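Local structure of cytochrome c (Pseudomonas aeruginosa, 6RTE) at residues Asp316-Pro321 and Gly361-Arg366; Val216-Asn221 and Asn243-Asp248; Arg442-Lys447 and Val483-Met488. The protein dehydrogenates dihydro-heme d1 during the biosynthesis of heme d1, and carries a heme c of its own. One frame throughout, in Å; residues are numbered along the deposited sequence.

Interaction 1: Asp316-Pro321 and Gly361-Arg366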
# COMPACT_ATOMS: atom_id res chain seq x y z
N ASP A 316 -2.30 -3.80 11.22
CA ASP A 316 -2.86 -2.51 10.82
C ASP A 316 -2.56 -1.44 11.88
O ASP A 316 -3.45 -0.86 12.51
CB ASP A 316 -4.37 -2.62 10.57
CG ASP A 316 -4.88 -1.58 9.58
OD1 ASP A 316 -4.05 -1.04 8.81
OD2 ASP A 316 -6.09 -1.31 9.56
N PHE A 317 -1.26 -1.20 12.08
CA PHE A 317 -0.80 -0.24 13.06
C PHE A 317 -1.12 1.19 12.62
O PHE A 317 -1.01 1.53 11.44
CB PHE A 317 0.72 -0.33 13.27
CG PHE A 317 1.23 -1.67 13.73
CD1 PHE A 317 0.39 -2.67 14.16
CD2 PHE A 317 2.59 -1.92 13.72
CE1 PHE A 317 0.91 -3.90 14.58
CE2 PHE A 317 3.11 -3.12 14.15
CZ PHE A 317 2.27 -4.11 14.58
N SER A 318 -1.49 2.03 13.59
CA SER A 318 -1.35 3.47 13.49
C SER A 318 -0.45 3.96 14.62
O SER A 318 -0.42 3.37 15.70
CB SER A 318 -2.71 4.19 13.55
OG SER A 318 -2.52 5.59 13.73
N PHE A 319 0.28 5.05 14.38
CA PHE A 319 1.19 5.61 15.36
C PHE A 319 0.68 6.96 15.85
O PHE A 319 0.18 7.77 15.07
CB PHE A 319 2.60 5.77 14.78
CG PHE A 319 3.25 4.47 14.44
CD1 PHE A 319 3.97 3.77 15.40
CD2 PHE A 319 3.13 3.93 13.17
CE1 PHE A 319 4.57 2.56 15.09
CE2 PHE A 319 3.72 2.71 12.86
CZ PHE A 319 4.44 2.03 13.82
N SER A 320 0.79 7.18 17.16
CA SER A 320 0.54 8.50 17.71
C SER A 320 1.54 9.49 17.13
O SER A 320 2.60 9.10 16.62
CB SER A 320 0.63 8.47 19.24
OG SER A 320 1.85 7.90 19.68
N PRO A 321 1.22 10.79 17.16
CA PRO A 321 2.12 11.76 16.52
C PRO A 321 3.55 11.69 17.03
O PRO A 321 4.48 11.89 16.24
CB PRO A 321 1.46 13.12 16.84
CG PRO A 321 0.43 12.84 17.89
CD PRO A 321 -0.01 11.42 17.67
N GLY A 361 -6.33 5.97 9.84
CA GLY A 361 -6.78 7.05 10.68
C GLY A 361 -5.78 8.19 10.73
O GLY A 361 -4.59 8.03 10.46
N ILE A 362 -6.28 9.37 11.10
CA ILE A 362 -5.45 10.56 11.12
C ILE A 362 -5.69 11.33 12.42
O ILE A 362 -6.69 11.13 13.11
CB ILE A 362 -5.71 11.48 9.90
CG1 ILE A 362 -7.14 11.99 9.90
CG2 ILE A 362 -5.41 10.72 8.62
CD1 ILE A 362 -7.38 13.15 8.94
N TYR A 363 -4.74 12.21 12.72
CA TYR A 363 -4.72 12.99 13.95
C TYR A 363 -4.78 14.47 13.61
O TYR A 363 -4.31 14.90 12.55
CB TYR A 363 -3.44 12.69 14.75
CG TYR A 363 -3.24 11.24 15.08
CD1 TYR A 363 -2.82 10.34 14.10
CD2 TYR A 363 -3.45 10.75 16.36
CE1 TYR A 363 -2.63 9.00 14.39
CE2 TYR A 363 -3.26 9.41 16.67
CZ TYR A 363 -2.85 8.54 15.68
OH TYR A 363 -2.66 7.21 15.97
N TRP A 364 -5.37 15.25 14.50
CA TRP A 364 -5.33 16.70 14.40
C TRP A 364 -5.69 17.29 15.75
O TRP A 364 -6.15 16.58 16.65
CB TRP A 364 -6.25 17.21 13.28
CG TRP A 364 -7.72 17.14 13.57
CD1 TRP A 364 -8.46 18.04 14.28
CD2 TRP A 364 -8.63 16.12 13.14
NE1 TRP A 364 -9.77 17.64 14.33
CE2 TRP A 364 -9.90 16.47 13.64
CE3 TRP A 364 -8.50 14.95 12.39
CZ2 TRP A 364 -11.04 15.69 13.41
CZ3 TRP A 364 -9.62 14.17 12.16
CH2 TRP A 364 -10.88 14.54 12.67
N LYS A 365 -5.47 18.59 15.89
CA LYS A 365 -5.71 19.28 17.15
C LYS A 365 -7.10 19.90 17.12
O LYS A 365 -7.42 20.68 16.21
CB LYS A 365 -4.65 20.34 17.40
CG LYS A 365 -3.22 19.81 17.32
CD LYS A 365 -2.25 20.67 18.10
CE LYS A 365 -2.29 20.35 19.59
NZ LYS A 365 -1.65 19.04 19.88
N ARG A 366 -7.93 19.55 18.10
CA ARG A 366 -9.29 20.06 18.23
C ARG A 366 -9.43 20.61 19.65
O ARG A 366 -9.46 19.84 20.61
CB ARG A 366 -10.32 18.96 17.96
CG ARG A 366 -11.76 19.40 18.10
CD ARG A 366 -12.68 18.18 18.17
NE ARG A 366 -14.09 18.53 18.01
CZ ARG A 366 -14.90 18.88 19.01
NH1 ARG A 366 -14.45 18.93 20.26
NH2 ARG A 366 -16.16 19.18 18.76
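Tyr363 reaches from the first strand of one blade of an eight-bladed beta-propeller to Ser318, on the first strand of the blade before it, and to Pro321 in the loop just after strand 317-319. The two backbones stay apart: even Ser318 and Gly361, whose CA atoms come nearest at one end, are 7.1 Å from each other, so contact falls to one large side chain. Tyrosine suits the place because its ring spans the distance between the backbones and its hydroxyl can be received at the far end. That end is the tight part. Ser318, a buried residue, meets the edge of the ring in its plane, and its OG hydrogen-bonds with Tyr363 OH at 2.8 Å; placing OG opposite the backbone N (chi1 168°) turns the serine hydroxyl to this partner. Phe372 and Leu327 also touch Tyr363, so the phenol is packed from the neighbouring strands as well.

The partly exposed side is looser. Here Pro321 makes a CH-pi contact with one face of the ring, crossing the tyrosine at about a right angle but displaced toward the rim. Proline offers a compact, apolar CH group, and its CD lies 3.7 Å from Tyr363 CD2.

Interaction 2: Val216-Asn221 and Asn243-Asp248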
# COMPACT_ATOMS: atom_id res chain seq x y z
N VAL A 216 14.61 -5.40 -7.95
CA VAL A 216 14.97 -6.67 -7.35
C VAL A 216 13.67 -7.36 -6.98
O VAL A 216 12.65 -6.71 -6.72
CB VAL A 216 15.94 -6.49 -6.15
CG1 VAL A 216 15.23 -5.97 -4.90
CG2 VAL A 216 16.70 -7.78 -5.85
N ARG A 217 13.68 -8.69 -7.01
CA ARG A 217 12.54 -9.47 -6.55
C ARG A 217 12.85 -9.94 -5.14
O ARG A 217 13.67 -10.85 -4.95
CB ARG A 217 12.23 -10.65 -7.46
CG ARG A 217 10.89 -11.29 -7.07
CD ARG A 217 10.48 -12.46 -7.98
NE ARG A 217 9.07 -12.75 -7.74
CZ ARG A 217 8.39 -13.74 -8.31
NH1 ARG A 217 8.99 -14.55 -9.16
NH2 ARG A 217 7.11 -13.89 -8.01
N ALA A 218 12.18 -9.35 -4.17
CA ALA A 218 12.44 -9.63 -2.77
C ALA A 218 11.66 -10.82 -2.23
O ALA A 218 12.06 -11.39 -1.21
CB ALA A 218 12.12 -8.39 -1.94
N GLY A 219 10.56 -11.19 -2.87
CA GLY A 219 9.75 -12.30 -2.40
C GLY A 219 8.84 -12.79 -3.51
O GLY A 219 8.98 -12.39 -4.66
N LEU A 220 7.90 -13.67 -3.13
CA LEU A 220 6.93 -14.20 -4.08
C LEU A 220 5.55 -13.58 -3.91
O LEU A 220 4.79 -13.52 -4.88
CB LEU A 220 6.81 -15.72 -3.93
CG LEU A 220 8.10 -16.50 -4.18
CD1 LEU A 220 7.89 -18.00 -3.93
CD2 LEU A 220 8.58 -16.28 -5.59
N ASN A 221 5.20 -13.17 -2.70
CA ASN A 221 3.97 -12.42 -2.43
C ASN A 221 4.33 -11.41 -1.35
O ASN A 221 4.66 -11.78 -0.22
CB ASN A 221 2.83 -13.33 -2.00
CG ASN A 221 1.50 -12.59 -1.92
OD1 ASN A 221 1.02 -12.27 -0.83
ND2 ASN A 221 0.91 -12.32 -3.06
N ASN A 243 8.87 -13.60 5.70
CA ASN A 243 10.16 -13.02 6.08
C ASN A 243 10.14 -11.51 5.86
O ASN A 243 9.17 -10.95 5.34
CB ASN A 243 11.31 -13.67 5.31
CG ASN A 243 11.27 -13.41 3.80
OD1 ASN A 243 10.62 -12.48 3.31
ND2 ASN A 243 11.99 -14.24 3.04
N LEU A 244 11.19 -10.88 6.36
CA LEU A 244 11.56 -9.51 6.01
C LEU A 244 12.79 -9.57 5.14
O LEU A 244 13.69 -10.39 5.37
CB LEU A 244 11.86 -8.68 7.26
CG LEU A 244 10.73 -8.51 8.28
CD1 LEU A 244 11.31 -8.14 9.64
CD2 LEU A 244 9.74 -7.45 7.81
N VAL A 245 12.86 -8.71 4.13
CA VAL A 245 14.04 -8.61 3.28
C VAL A 245 14.58 -7.19 3.39
O VAL A 245 13.86 -6.22 3.13
CB VAL A 245 13.73 -9.00 1.83
CG1 VAL A 245 14.89 -8.72 0.91
CG2 VAL A 245 13.35 -10.51 1.75
N LEU A 246 15.83 -7.09 3.82
CA LEU A 246 16.52 -5.82 4.02
C LEU A 246 17.40 -5.55 2.80
O LEU A 246 18.26 -6.36 2.45
CB LEU A 246 17.37 -5.87 5.28
CG LEU A 246 18.17 -4.61 5.62
CD1 LEU A 246 17.23 -3.44 5.88
CD2 LEU A 246 19.06 -4.85 6.83
N LEU A 247 17.19 -4.40 2.17
CA LEU A 247 17.89 -4.00 0.96
C LEU A 247 18.63 -2.68 1.22
O LEU A 247 18.21 -1.87 2.05
CB LEU A 247 16.93 -3.82 -0.22
CG LEU A 247 15.98 -4.97 -0.58
CD1 LEU A 247 14.94 -4.52 -1.62
CD2 LEU A 247 16.76 -6.16 -1.10
N ASP A 248 19.73 -2.48 0.50
CA ASP A 248 20.40 -1.19 0.44
C ASP A 248 19.56 -0.25 -0.44
O ASP A 248 19.28 -0.56 -1.60
CB ASP A 248 21.81 -1.35 -0.11
CG ASP A 248 22.64 -0.06 -0.05
OD1 ASP A 248 22.11 1.02 -0.39
OD2 ASP A 248 23.83 -0.14 0.33
O HOH W 1 12.28 -13.96 0.06
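No direct hydrogen bond joins Ala218 to Asn243; a water does it instead, while Ala218 also packs directly on Val245. The water donates a hydrogen bond to Ala218 O at 2.9 Å and accepts one from Asn243 ND2 at 3.0 Å. The amide of Asn238 completes this small polar network, binding both Ala218 O and Asn243 OD1, so the buried carbonyl has two donors and the asparagine uses both ends of its amide.

Beside the water the contact is apolar. Val245 CG2 presses against Ala218 O at 3.3 Å, and its other branch, CG1, lies 4.0 Å from Ala218 CB. A methyl side chain suits Ala218, since its CA is only 6.3 Å from the CA of Val245, the nearest backbone approach of the two segments. Farther along, the branched side chains of Val216 and Leu247 meet tip to tip: Val216 CG1, set between its backbone N and carbonyl carbon (chi1 75°), is 3.6 Å from Leu247 CD1. Ile123 of helix 120-126 touches both valines and extends the hydrophobic cluster.

Arg217 points the other way, where it makes a cation-pi contact with Trp118 and its NH2 hydrogen-bonds Leu56 O. Val216 and Ala218 thus turn to the third strand of the next blade and Arg217 away from it, consistent with the face-to-face packing of beta-propeller blades.

Interaction 3: Arg442-Lys447 and Val483-Met488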
# COMPACT_ATOMS: atom_id res chain seq x y z
N ARG A 442 -18.74 14.84 -5.31
CA ARG A 442 -19.19 13.71 -6.13
C ARG A 442 -18.63 13.85 -7.53
O ARG A 442 -19.35 14.22 -8.47
CB ARG A 442 -20.72 13.63 -6.14
CG ARG A 442 -21.27 12.31 -6.65
CD ARG A 442 -22.79 12.25 -6.50
NE ARG A 442 -23.36 11.02 -7.02
CZ ARG A 442 -24.66 10.80 -7.17
NH1 ARG A 442 -25.54 11.74 -6.84
NH2 ARG A 442 -25.10 9.64 -7.65
N PRO A 443 -17.34 13.55 -7.73
CA PRO A 443 -16.71 13.87 -9.02
C PRO A 443 -17.33 13.15 -10.20
O PRO A 443 -17.51 13.75 -11.27
CB PRO A 443 -15.24 13.45 -8.80
CG PRO A 443 -15.29 12.44 -7.71
CD PRO A 443 -16.41 12.87 -6.80
N SER A 444 -17.67 11.87 -10.05
CA SER A 444 -18.26 11.07 -11.13
C SER A 444 -19.45 10.32 -10.56
O SER A 444 -19.31 9.18 -10.09
CB SER A 444 -17.23 10.12 -11.74
OG SER A 444 -16.32 10.81 -12.56
N PRO A 445 -20.65 10.92 -10.60
CA PRO A 445 -21.82 10.24 -10.03
C PRO A 445 -21.98 8.81 -10.53
O PRO A 445 -22.05 8.57 -11.74
CB PRO A 445 -22.99 11.14 -10.47
CG PRO A 445 -22.38 12.49 -10.59
CD PRO A 445 -20.98 12.26 -11.10
N GLY A 446 -22.03 7.86 -9.60
CA GLY A 446 -22.22 6.47 -9.93
C GLY A 446 -20.97 5.62 -9.89
O GLY A 446 -21.07 4.39 -9.84
N LYS A 447 -19.79 6.24 -9.90
CA LYS A 447 -18.53 5.53 -9.95
C LYS A 447 -17.82 5.62 -8.61
O LYS A 447 -18.06 6.52 -7.80
CB LYS A 447 -17.64 6.08 -11.06
CG LYS A 447 -18.34 6.12 -12.40
CD LYS A 447 -17.36 6.24 -13.53
CE LYS A 447 -18.09 6.24 -14.85
NZ LYS A 447 -17.14 6.15 -15.98
N VAL A 483 -11.34 22.06 -10.60
CA VAL A 483 -10.49 22.91 -11.41
C VAL A 483 -9.95 22.18 -12.64
O VAL A 483 -9.73 22.83 -13.68
CB VAL A 483 -9.32 23.45 -10.55
CG1 VAL A 483 -8.28 24.13 -11.42
CG2 VAL A 483 -9.85 24.42 -9.49
N LYS A 484 -9.74 20.87 -12.57
CA LYS A 484 -9.14 20.13 -13.68
C LYS A 484 -9.44 18.64 -13.49
O LYS A 484 -9.61 18.16 -12.37
CB LYS A 484 -7.63 20.37 -13.74
CG LYS A 484 -6.93 19.75 -14.94
CD LYS A 484 -5.56 20.39 -15.15
CE LYS A 484 -4.85 19.85 -16.38
NZ LYS A 484 -3.62 20.65 -16.68
N ARG A 485 -9.48 17.92 -14.62
CA ARG A 485 -9.79 16.50 -14.63
C ARG A 485 -8.88 15.81 -15.63
O ARG A 485 -8.80 16.23 -16.78
CB ARG A 485 -11.27 16.27 -14.99
CG ARG A 485 -11.75 14.84 -14.86
CD ARG A 485 -13.24 14.74 -15.13
NE ARG A 485 -14.05 15.38 -14.10
CZ ARG A 485 -14.83 14.74 -13.22
NH1 ARG A 485 -14.93 13.41 -13.24
NH2 ARG A 485 -15.52 15.43 -12.33
N LEU A 486 -8.19 14.75 -15.19
CA LEU A 486 -7.30 13.98 -16.05
C LEU A 486 -7.82 12.56 -16.22
O LEU A 486 -7.89 11.81 -15.24
CB LEU A 486 -5.87 13.95 -15.48
CG LEU A 486 -5.08 15.25 -15.46
CD1 LEU A 486 -5.55 16.18 -14.36
CD2 LEU A 486 -3.59 14.95 -15.31
N PRO A 487 -8.20 12.15 -17.43
CA PRO A 487 -8.72 10.78 -17.62
C PRO A 487 -7.64 9.73 -17.39
O PRO A 487 -6.50 9.89 -17.83
CB PRO A 487 -9.20 10.78 -19.08
CG PRO A 487 -9.30 12.21 -19.47
CD PRO A 487 -8.29 12.95 -18.67
N MET A 488 -8.03 8.64 -16.73
CA MET A 488 -7.10 7.56 -16.40
C MET A 488 -7.85 6.26 -16.20
O MET A 488 -9.04 6.24 -15.86
CB MET A 488 -6.29 7.88 -15.14
CG MET A 488 -5.25 8.96 -15.33
SD MET A 488 -4.21 9.16 -13.88
CE MET A 488 -3.30 10.64 -14.32
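Arg485 brings its guanidinium group up to the carbonyl of Pro443 and the hydroxyl of Ser444, and all three hydrogen bonds across this contact come from it. The straightest runs from Arg485 NH2 to Pro443 O, 2.8 Å long with an angle of 151° at the hydrogen. The donor stands above the carbonyl plane, 36° out of it. Arg485 NH1 adds two weak bonds, one to the same Pro443 O at 3.3 Å and one to Ser444 OG at 3.0 Å. The carbonyl oxygen is therefore shared by both terminal nitrogens, while the serine oxygen lies at the edge of the guanidinium, in its plane. A bend in the arginine chain (chi3 -68°) turns the group toward these acceptors.

The strongest partner of Arg485 lies close by in its own strand: NH2 also forms a salt bridge with Glu482 OE1. NE is hydrogen-bonded too, to a residue adjoining the segments. The arginine side chain also touches Ala471 and Val473, and the buried Pro443 packs on Val473 as well.

Beyond Ser444 the chain makes a type II beta turn, closed by a bond of 3.0 Å from Lys447 N to Ser444 O. Proline and glycine suit its two central positions, Pro445 and Gly446, the latter with a backbone conformation that calls for glycine. Asp425 takes the N-H of Gly446 and a salt bridge from Arg442.

Glu482 probably balances the charge of Arg485, while neutral oxygens receive its other N-H groups: one well-formed bond and two weak ones tie the linker after strand 437-441 to the last strand of the following blade.

Overall arrangement
All three contacts lie where consecutive blades of the same propeller meet, but at different depths. Interaction 1 brings the first strands of two blades together through side chains, interaction 2 sets the end of a last strand against a third strand, and interaction 3 ties an interblade loop to a last strand. Their centres lie about 17, 15 and 23 Å from the centre of the chain. None touches another: nearest atoms are about 10 Å apart between interactions 1 and 2, about 18 Å between 1 and 3, and about 24 Å between 2 and 3, which sit on opposite sides of the chain's centre. Interaction 2 is linked to the heme c-bearing cytochrome part through Arg217.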